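Local structure of serpin-ZX (Arabidopsis thaliana, 3LE2) at residues F129-A133 and A161-K166; T165-N171 and V324-K330; K210-S215 and P268-V274. The protein inhibits metacaspase-9 and limits the activity of the protease RD21A, serving as bait through a reactive centre loop whose cleavage leaves metacaspase-9 covalently bound. All coordinates share one frame; numbering follows the deposited sequence. Where two conformers were deposited one is given.

In the fold
Contacts 1 and 2 form one continuous region, their centres 12 Å apart. They share T165 and K166, and in the conformer given I168 of contact 2 also packs on F129 of contact 1. Contact 1 closes first along the chain, tying the start of helix 129-147 to the loop that leads into strand 167-176. Contact 2 then pairs that strand with strand 326-335. Contact 3 is nested within the long excursion closed by contact 2, yet lies on the opposite side of the chain's centre, about 42 Å from contact 2 between centres. There it joins strands 212-217 and 271-274 near the reactive bond, so the three contacts sample both ends of the elongated serpin body.

Contact 1 of 3, residues F129-A133 and A161-K166; sequences FQSKA and ADSMTK
A161 meets the helix at two points: its CB lies 4.0 Å from F129 CE2, while its carbonyl O approaches the methyl of A133, at 3.5 Å from A133 CB. That same methyl rests against D162 CA, at 3.6 Å from A133 CB. D162 itself points away from the helix and organises the turn that follows. Its OD1 accepts from M164 N in an Asx turn, with the donor above the carboxylate plane, and its carbonyl O accepts from T165 N across a type I beta turn. S163 crosses the helix backbone at close quarters, its CA 3.4 Å from F129 O in a nearly straight CA-H...O contact and its CB 3.4 Å from Q130 O. T165 then supplies the main apolar contact. Its CG2 stands 3.5 Å from the centroid of the F129 ring, only 8° off the normal, a CH-pi contact over the middle of one face. With CG2 anti to the backbone N, OG1 (chi1 -66°) is turned to accept from D162 N at 2.9 Å, which helps hold chi1 and so keeps CG2 over the ring. K166 starts away from the helix, but its bent chain brings the amine back toward Q130 and into a long, weak ion pair with D103. F129, which is buried, also touches V136 of its own helix 129-147 and W101 and D103 of strand 93-103.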
loop_
_atom_site.group_PDB
_atom_site.type_symbol
_atom_site.label_atom_id
_atom_site.label_comp_id
_atom_site.label_asym_id
_atom_site.label_seq_id
_atom_site.Cartn_x
_atom_site.Cartn_y
_atom_site.Cartn_z
ATOM N N PHE A 129 19.528 -6.205 20.698
ATOM C CA PHE A 129 20.209 -6.193 19.403
ATOM C C PHE A 129 21.712 -6.393 19.591
ATOM O O PHE A 129 22.375 -7.061 18.795
ATOM C CB PHE A 129 19.954 -4.881 18.638
ATOM C CG PHE A 129 18.528 -4.701 18.162
ATOM C CD1 PHE A 129 17.714 -3.723 18.719
ATOM C CD2 PHE A 129 18.013 -5.493 17.142
ATOM C CE1 PHE A 129 16.397 -3.548 18.271
ATOM C CE2 PHE A 129 16.717 -5.332 16.691
ATOM C CZ PHE A 129 15.901 -4.356 17.251
ATOM N N GLN A 130 22.247 -5.808 20.652
ATOM C CA GLN A 130 23.691 -5.805 20.889
ATOM C C GLN A 130 24.319 -7.208 20.887
ATOM O O GLN A 130 25.371 -7.420 20.281
ATOM C CB GLN A 130 23.996 -5.077 22.200
ATOM C CG GLN A 130 25.409 -4.565 22.309
ATOM C CD GLN A 130 25.464 -3.152 22.845
ATOM O OE1 GLN A 130 24.429 -2.510 23.062
ATOM N NE2 GLN A 130 26.676 -2.652 23.060
ATOM N N SER A 131 23.666 -8.158 21.551
ATOM C CA SER A 131 24.198 -9.514 21.664
ATOM C C SER A 131 23.321 -10.605 21.038
ATOM O O SER A 131 23.796 -11.711 20.799
ATOM C CB SER A 131 24.464 -9.858 23.137
ATOM O OG SER A 131 25.480 -9.028 23.686
ATOM N N LYS A 132 22.052 -10.305 20.772
ATOM C CA LYS A 132 21.116 -11.343 20.326
ATOM C C LYS A 132 20.287 -10.960 19.110
ATOM O O LYS A 132 19.107 -11.322 19.020
ATOM C CB LYS A 132 20.157 -11.713 21.451
ATOM C CG LYS A 132 20.815 -12.259 22.700
ATOM C CD LYS A 132 19.743 -12.767 23.657
ATOM C CE LYS A 132 20.234 -12.808 25.094
ATOM N NZ LYS A 132 19.085 -12.812 26.047
ATOM N N ALA A 133 20.906 -10.245 18.174
ATOM C CA ALA A 133 20.207 -9.761 16.992
ATOM C C ALA A 133 19.472 -10.886 16.254
ATOM O O ALA A 133 18.329 -10.709 15.814
ATOM C CB ALA A 133 21.177 -9.055 16.060
ATOM N N ALA A 161 18.937 -7.215 10.928
ATOM C CA ALA A 161 19.333 -6.415 12.097
ATOM C C ALA A 161 20.596 -6.992 12.742
ATOM O O ALA A 161 20.801 -8.195 12.712
ATOM C CB ALA A 161 18.200 -6.334 13.116
ATOM N N ASP A 162 21.441 -6.144 13.323
ATOM C CA ASP A 162 22.725 -6.623 13.859
ATOM C C ASP A 162 23.107 -5.981 15.195
ATOM O O ASP A 162 22.259 -5.411 15.877
ATOM C CB ASP A 162 23.854 -6.453 12.828
ATOM C CG ASP A 162 24.196 -4.988 12.549
ATOM O OD1 ASP A 162 23.661 -4.085 13.229
ATOM O OD2 ASP A 162 25.010 -4.740 11.637
ATOM N N SER A 163 24.385 -6.065 15.558
ATOM C CA SER A 163 24.813 -5.596 16.872
ATOM C C SER A 163 24.804 -4.070 16.940
ATOM O O SER A 163 24.810 -3.488 18.031
ATOM C CB SER A 163 26.183 -6.180 17.270
ATOM O OG SER A 163 27.190 -5.819 16.342
ATOM N N MET A 164 24.769 -3.427 15.775
ATOM C CA MET A 164 24.696 -1.964 15.722
ATOM C C MET A 164 23.262 -1.425 15.659
ATOM O O MET A 164 23.043 -0.213 15.706
ATOM C CB MET A 164 25.496 -1.427 14.535
ATOM C CG MET A 164 26.979 -1.785 14.573
ATOM S SD MET A 164 27.793 -1.103 16.033
ATOM C CE MET A 164 27.418 0.648 15.831
ATOM N N THR A 165 22.286 -2.316 15.548
ATOM C CA THR A 165 20.897 -1.885 15.406
ATOM C C THR A 165 20.392 -1.250 16.692
ATOM O O THR A 165 20.535 -1.819 17.767
ATOM C CB THR A 165 19.976 -3.052 15.026
ATOM O OG1 THR A 165 20.310 -3.511 13.712
ATOM C CG2 THR A 165 18.539 -2.604 15.042
ATOM N N LYS A 166 19.807 -0.063 16.575
ATOM C CA LYS A 166 19.351 0.676 17.749
ATOM C C LYS A 166 17.849 0.818 17.791
ATOM O O LYS A 166 17.240 0.589 18.832
ATOM C CB LYS A 166 20.008 2.054 17.814
ATOM C CG LYS A 166 21.531 1.994 17.971
ATOM C CD LYS A 166 21.936 1.273 19.266
ATOM C CE LYS A 166 23.448 1.153 19.378
ATOM N NZ LYS A 166 23.866 0.193 20.452
#

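Contact 2 of 3, residues T165-N171 and V324-K330; sequences TKLIFAN and VSNIFHK
Strands 167-176 and 326-335 are the two central strands of serpin sheet A, and here, in the native stressed form, their first halves pair directly in parallel, with axes 4.7 Å apart and 12° between their directions. S325 ties the loop before strand 167-176 to the start of the pairing. Its OG accepts from both K166 N (3.1 Å) and L167 N (3.0 Å), the latter bond almost perfectly straight at 179°; OG reaches them by lying anti to its own carbonyl carbon. L167 O returns the grip, taking S325 N at 2.7 Å and, more weakly, N326 N. From there the backbone ladder alternates: F169 N to N326 O, F328 N to F169 O, N171 N to F328 O and K330 N to N171 O. On the face carrying F169, V324 meets that ring at its edge, CG1 being 3.9 Å from F169 CD2, and V43 and I47 of helix 37-49 also touch the phenyl group. Further along this face N171 and H329 lie side by side, pointing the same way with their planes 40° apart. H329 ND1 makes only a weak bond to N171 OD1 (3.4 Å); stronger partners are S36 N for H329 NE2 and N98 OD1 for N171 ND2. This polar group beneath helix 37-49 belongs to the shutter region of serpins, where the two strands must part for the cleaved reactive centre loop to insert between them.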
loop_
_atom_site.group_PDB
_atom_site.type_symbol
_atom_site.label_atom_id
_atom_site.label_comp_id
_atom_site.label_asym_id
_atom_site.label_seq_id
_atom_site.Cartn_x
_atom_site.Cartn_y
_atom_site.Cartn_z
ATOM N N THR A 165 22.286 -2.316 15.548
ATOM C CA THR A 165 20.897 -1.885 15.406
ATOM C C THR A 165 20.392 -1.250 16.692
ATOM O O THR A 165 20.535 -1.819 17.767
ATOM C CB THR A 165 19.976 -3.052 15.026
ATOM O OG1 THR A 165 20.310 -3.511 13.712
ATOM C CG2 THR A 165 18.539 -2.604 15.042
ATOM N N LYS A 166 19.807 -0.063 16.575
ATOM C CA LYS A 166 19.351 0.676 17.749
ATOM C C LYS A 166 17.849 0.818 17.791
ATOM O O LYS A 166 17.240 0.589 18.832
ATOM C CB LYS A 166 20.008 2.054 17.814
ATOM C CG LYS A 166 21.531 1.994 17.971
ATOM C CD LYS A 166 21.936 1.273 19.266
ATOM C CE LYS A 166 23.448 1.153 19.378
ATOM N NZ LYS A 166 23.866 0.193 20.452
ATOM N N LEU A 167 17.254 1.198 16.658
ATOM C CA LEU A 167 15.814 1.456 16.599
ATOM C C LEU A 167 15.202 1.023 15.277
ATOM O O LEU A 167 15.598 1.494 14.209
ATOM C CB LEU A 167 15.515 2.942 16.844
ATOM C CG LEU A 167 14.058 3.381 16.735
ATOM C CD1 LEU A 167 13.172 2.763 17.808
ATOM C CD2 LEU A 167 13.986 4.888 16.796
ATOM N N ILE A 168 14.229 0.123 15.353
ATOM C CA ILE A 168 13.548 -0.362 14.159
ATOM C C ILE A 168 12.028 -0.285 14.270
ATOM O O ILE A 168 11.459 -0.296 15.368
ATOM C CB ILE A 168 13.929 -1.824 13.836
ATOM C CG1 ILE A 168 13.393 -2.762 14.924
ATOM C CG2 ILE A 168 15.436 -1.951 13.646
ATOM C CD1 ILE A 168 13.549 -4.237 14.612
ATOM N N PHE A 169 11.377 -0.210 13.119
ATOM C CA PHE A 169 9.940 -0.319 13.063
ATOM C C PHE A 169 9.597 -1.502 12.172
ATOM O O PHE A 169 10.240 -1.728 11.151
ATOM C CB PHE A 169 9.337 0.976 12.541
ATOM C CG PHE A 169 9.503 2.119 13.491
ATOM C CD1 PHE A 169 8.563 2.352 14.489
ATOM C CD2 PHE A 169 10.616 2.939 13.417
ATOM C CE1 PHE A 169 8.727 3.396 15.376
ATOM C CE2 PHE A 169 10.781 3.979 14.301
ATOM C CZ PHE A 169 9.839 4.209 15.281
ATOM N N ALA A 170 8.612 -2.284 12.574
ATOM C CA ALA A 170 8.200 -3.395 11.747
ATOM C C ALA A 170 6.728 -3.224 11.494
ATOM O O ALA A 170 5.944 -3.078 12.432
ATOM C CB ALA A 170 8.491 -4.736 12.425
ATOM N N ASN A 171 6.360 -3.219 10.219
ATOM C CA ASN A 171 4.992 -2.945 9.836
ATOM C C ASN A 171 4.543 -3.871 8.715
ATOM O O ASN A 171 5.297 -4.154 7.782
ATOM C CB ASN A 171 4.842 -1.472 9.436
ATOM C CG ASN A 171 3.416 -1.111 9.087
ATOM O OD1 ASN A 171 2.853 -1.640 8.130
ATOM N ND2 ASN A 171 2.817 -0.209 9.866
ATOM N N VAL A 324 16.473 6.441 13.583
ATOM C CA VAL A 324 15.864 5.200 13.130
ATOM C C VAL A 324 16.866 4.391 12.312
ATOM O O VAL A 324 17.477 4.906 11.369
ATOM C CB VAL A 324 14.623 5.483 12.269
ATOM C CG1 VAL A 324 13.986 4.176 11.797
ATOM C CG2 VAL A 324 13.626 6.341 13.043
ATOM N N SER A 325 17.037 3.127 12.684
ATOM C CA SER A 325 17.937 2.224 11.974
ATOM C C SER A 325 17.259 1.659 10.721
ATOM O O SER A 325 17.854 1.611 9.638
ATOM C CB SER A 325 18.371 1.073 12.894
ATOM O OG SER A 325 18.872 1.549 14.138
ATOM N N ASN A 326 16.012 1.225 10.878
ATOM C CA ASN A 326 15.302 0.564 9.799
ATOM C C ASN A 326 13.814 0.757 9.937
ATOM O O ASN A 326 13.274 0.882 11.049
ATOM C CB ASN A 326 15.537 -0.953 9.808
ATOM C CG ASN A 326 16.978 -1.343 10.071
ATOM O OD1 ASN A 326 17.447 -1.319 11.212
ATOM N ND2 ASN A 326 17.678 -1.744 9.020
ATOM N N ILE A 327 13.147 0.737 8.793
ATOM C CA ILE A 327 11.699 0.656 8.767
ATOM C C ILE A 327 11.333 -0.516 7.874
ATOM O O ILE A 327 11.309 -0.400 6.644
ATOM C CB ILE A 327 11.042 1.953 8.268
ATOM C CG1 ILE A 327 11.428 3.127 9.178
ATOM C CG2 ILE A 327 9.522 1.790 8.196
ATOM C CD1 ILE A 327 11.049 4.498 8.596
ATOM N N PHE A 328 11.059 -1.647 8.518
ATOM C CA PHE A 328 10.738 -2.896 7.827
ATOM C C PHE A 328 9.255 -2.985 7.483
ATOM O O PHE A 328 8.396 -2.898 8.368
ATOM C CB PHE A 328 11.162 -4.093 8.685
ATOM C CG PHE A 328 12.653 -4.191 8.899
ATOM C CD1 PHE A 328 13.213 -3.922 10.146
ATOM C CD2 PHE A 328 13.498 -4.550 7.847
ATOM C CE1 PHE A 328 14.605 -4.032 10.355
ATOM C CE2 PHE A 328 14.881 -4.649 8.039
ATOM C CZ PHE A 328 15.435 -4.388 9.295
ATOM N N HIS A 329 8.956 -3.149 6.197
ATOM C CA HIS A 329 7.567 -3.216 5.743
ATOM C C HIS A 329 7.302 -4.437 4.875
ATOM O O HIS A 329 8.105 -4.803 4.015
ATOM C CB HIS A 329 7.172 -1.940 4.976
ATOM C CG HIS A 329 5.773 -1.966 4.434
ATOM N ND1 HIS A 329 4.657 -1.908 5.245
ATOM C CD2 HIS A 329 5.308 -2.030 3.160
ATOM C CE1 HIS A 329 3.568 -1.952 4.496
ATOM N NE2 HIS A 329 3.934 -2.020 3.229
ATOM N N LYS A 330 6.153 -5.054 5.099
ATOM C CA LYS A 330 5.745 -6.184 4.296
ATOM C C LYS A 330 4.272 -6.074 3.917
ATOM O O LYS A 330 3.425 -5.682 4.735
ATOM C CB LYS A 330 5.998 -7.494 5.048
ATOM C CG LYS A 330 5.627 -8.765 4.259
ATOM C CD LYS A 330 6.800 -9.311 3.454
ATOM C CE LYS A 330 6.860 -10.830 3.551
ATOM N NZ LYS A 330 8.185 -11.380 3.163
HETATM O O HOH W 1 19.770 -2.288 11.379
#

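Contact 3 of 3, residues K210-S215 and P268-V274; sequences KKQYVS and PRRQVKV
Q271 lays its side chain over one face of the Y213 ring: CG sits 3.5 Å from the ring centroid in a CH-pi contact, and the amide beyond it runs nearly parallel to the ring, 16° between the planes. Together with K211, these two have the largest individual shares of the surface buried here. At the edge of the same ring R269 O lies 3.5 Å from Y213 CE1, while P268 CB packs 4.1 Å from Y213 CB. Y213 is also the centre of an inverse gamma turn, immediately after Q212, which forms an antiparallel hydrogen-bonded pair with V272 (Q212 N to V272 O, 2.9 Å; V272 N to Q212 O, 2.7 Å). K211 CB touches Q271 CB at 3.9 Å. The lysine chain then extends until a bend at the end (chi4 -70°) leaves K211 NZ 4.1 Å from K273 NZ. A water accepts from both amines, weakly from K273, and the salt bridge from K211 to E359 probably offsets the crowding of charge. The K211 side chain lies about 6 Å from G354 (nearest atoms), one residue of the reactive bond. Segments 212-215 and 271-274 cross at nearly a right angle, so regular pairing is brief; L225 and P226 of strand 220-226 touch Q212 and Y213, and I362 of strand 361-365 touches V214 and V272.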
loop_
_atom_site.group_PDB
_atom_site.type_symbol
_atom_site.label_atom_id
_atom_site.label_comp_id
_atom_site.label_asym_id
_atom_site.label_seq_id
_atom_site.Cartn_x
_atom_site.Cartn_y
_atom_site.Cartn_z
ATOM N N LYS A 210 -19.263 -9.211 -19.080
ATOM C CA LYS A 210 -19.997 -8.188 -18.354
ATOM C C LYS A 210 -19.398 -6.807 -18.608
ATOM O O LYS A 210 -18.276 -6.677 -19.090
ATOM C CB LYS A 210 -20.002 -8.484 -16.856
ATOM C CG LYS A 210 -20.669 -9.795 -16.486
ATOM C CD LYS A 210 -21.210 -9.751 -15.064
ATOM C CE LYS A 210 -21.706 -11.111 -14.607
ATOM N NZ LYS A 210 -20.579 -12.027 -14.237
ATOM N N LYS A 211 -20.145 -5.767 -18.271
ATOM C CA LYS A 211 -19.643 -4.419 -18.455
ATOM C C LYS A 211 -18.622 -4.104 -17.363
ATOM O O LYS A 211 -18.720 -4.619 -16.251
ATOM C CB LYS A 211 -20.808 -3.435 -18.444
ATOM C CG LYS A 211 -21.853 -3.717 -19.532
ATOM C CD LYS A 211 -22.973 -2.666 -19.548
ATOM C CE LYS A 211 -24.145 -3.070 -20.461
ATOM N NZ LYS A 211 -23.830 -3.037 -21.925
ATOM N N GLN A 212 -17.632 -3.277 -17.675
ATOM C CA GLN A 212 -16.609 -2.935 -16.684
ATOM C C GLN A 212 -16.432 -1.414 -16.494
ATOM O O GLN A 212 -16.702 -0.632 -17.402
ATOM C CB GLN A 212 -15.265 -3.577 -17.060
ATOM C CG GLN A 212 -15.317 -5.089 -17.408
ATOM C CD GLN A 212 -15.656 -5.965 -16.222
ATOM O OE1 GLN A 212 -15.307 -5.653 -15.085
ATOM N NE2 GLN A 212 -16.352 -7.068 -16.478
ATOM N N TYR A 213 -15.982 -1.007 -15.308
ATOM C CA TYR A 213 -15.539 0.370 -15.069
ATOM C C TYR A 213 -14.201 0.633 -15.771
ATOM O O TYR A 213 -13.129 0.456 -15.179
ATOM C CB TYR A 213 -15.375 0.645 -13.562
ATOM C CG TYR A 213 -16.659 0.565 -12.755
ATOM C CD1 TYR A 213 -17.604 1.589 -12.812
ATOM C CD2 TYR A 213 -16.916 -0.530 -11.918
ATOM C CE1 TYR A 213 -18.778 1.525 -12.078
ATOM C CE2 TYR A 213 -18.074 -0.606 -11.185
ATOM C CZ TYR A 213 -19.010 0.432 -11.271
ATOM O OH TYR A 213 -20.171 0.382 -10.541
ATOM N N VAL A 214 -14.258 1.041 -17.033
ATOM C CA VAL A 214 -13.039 1.369 -17.765
ATOM C C VAL A 214 -13.126 2.757 -18.417
ATOM O O VAL A 214 -14.131 3.089 -19.047
ATOM C CB VAL A 214 -12.738 0.318 -18.848
ATOM C CG1 VAL A 214 -11.414 0.622 -19.543
ATOM C CG2 VAL A 214 -12.715 -1.075 -18.243
ATOM N N SER A 215 -12.080 3.566 -18.247
ATOM C CA SER A 215 -11.939 4.823 -18.981
ATOM C C SER A 215 -10.614 4.815 -19.748
ATOM O O SER A 215 -9.604 4.305 -19.261
ATOM C CB SER A 215 -11.967 6.042 -18.045
ATOM O OG SER A 215 -13.196 6.176 -17.358
ATOM N N PRO A 268 -12.678 5.535 -13.026
ATOM C CA PRO A 268 -13.751 5.286 -13.994
ATOM C C PRO A 268 -15.034 5.055 -13.233
ATOM O O PRO A 268 -15.068 4.163 -12.392
ATOM C CB PRO A 268 -13.334 3.972 -14.674
ATOM C CG PRO A 268 -12.014 3.573 -14.073
ATOM C CD PRO A 268 -11.789 4.370 -12.844
ATOM N N ARG A 269 -16.080 5.816 -13.519
ATOM C CA ARG A 269 -17.298 5.707 -12.724
ATOM C C ARG A 269 -18.466 5.077 -13.469
ATOM O O ARG A 269 -19.507 4.812 -12.872
ATOM C CB ARG A 269 -17.685 7.067 -12.140
ATOM C CG ARG A 269 -16.765 7.483 -11.020
ATOM C CD ARG A 269 -17.232 8.763 -10.333
ATOM N NE ARG A 269 -16.399 9.044 -9.165
ATOM C CZ ARG A 269 -15.257 9.721 -9.211
ATOM N NH1 ARG A 269 -14.809 10.206 -10.367
ATOM N NH2 ARG A 269 -14.566 9.922 -8.101
ATOM N N ARG A 270 -18.296 4.842 -14.766
ATOM C CA ARG A 270 -19.323 4.171 -15.563
ATOM C C ARG A 270 -18.882 2.777 -16.010
ATOM O O ARG A 270 -17.768 2.597 -16.517
ATOM C CB ARG A 270 -19.666 4.984 -16.810
ATOM C CG ARG A 270 -20.342 6.287 -16.526
ATOM C CD ARG A 270 -20.928 6.879 -17.793
ATOM N NE ARG A 270 -21.626 8.128 -17.506
ATOM C CZ ARG A 270 -22.828 8.198 -16.939
ATOM N NH1 ARG A 270 -23.471 7.084 -16.604
ATOM N NH2 ARG A 270 -23.387 9.380 -16.706
ATOM N N GLN A 271 -19.761 1.799 -15.836
ATOM C CA GLN A 271 -19.541 0.491 -16.439
ATOM C C GLN A 271 -19.868 0.578 -17.907
ATOM O O GLN A 271 -20.966 0.983 -18.277
ATOM C CB GLN A 271 -20.416 -0.567 -15.781
ATOM C CG GLN A 271 -20.008 -0.860 -14.358
ATOM C CD GLN A 271 -20.905 -1.879 -13.693
ATOM O OE1 GLN A 271 -22.087 -1.636 -13.496
ATOM N NE2 GLN A 271 -20.336 -3.017 -13.322
ATOM N N VAL A 272 -18.908 0.208 -18.743
ATOM C CA VAL A 272 -19.091 0.274 -20.179
ATOM C C VAL A 272 -18.913 -1.090 -20.821
ATOM O O VAL A 272 -18.428 -2.034 -20.200
ATOM C CB VAL A 272 -18.155 1.322 -20.847
ATOM C CG1 VAL A 272 -18.328 2.686 -20.183
ATOM C CG2 VAL A 272 -16.696 0.878 -20.792
ATOM N N LYS A 273 -19.334 -1.184 -22.073
ATOM C CA LYS A 273 -19.253 -2.419 -22.828
ATOM C C LYS A 273 -17.797 -2.684 -23.178
ATOM O O LYS A 273 -17.098 -1.795 -23.680
ATOM C CB LYS A 273 -20.094 -2.299 -24.106
ATOM C CG LYS A 273 -20.379 -3.612 -24.830
ATOM C CD LYS A 273 -21.289 -3.378 -26.041
ATOM C CE LYS A 273 -22.073 -4.635 -26.419
ATOM N NZ LYS A 273 -23.028 -5.062 -25.348
ATOM N N VAL A 274 -17.337 -3.904 -22.913
ATOM C CA VAL A 274 -15.987 -4.303 -23.300
ATOM C C VAL A 274 -16.070 -5.288 -24.457
ATOM O O VAL A 274 -16.969 -6.125 -24.499
ATOM C CB VAL A 274 -15.232 -4.980 -22.133
ATOM C CG1 VAL A 274 -15.070 -4.018 -20.966
ATOM C CG2 VAL A 274 -15.959 -6.250 -21.691
HETATM O O HOH W 2 -19.529 -5.881 -21.828
HETATM O O HOH W 3 -23.122 -6.160 -22.429
HETATM O O HOH W 4 -15.809 4.886 -16.844
#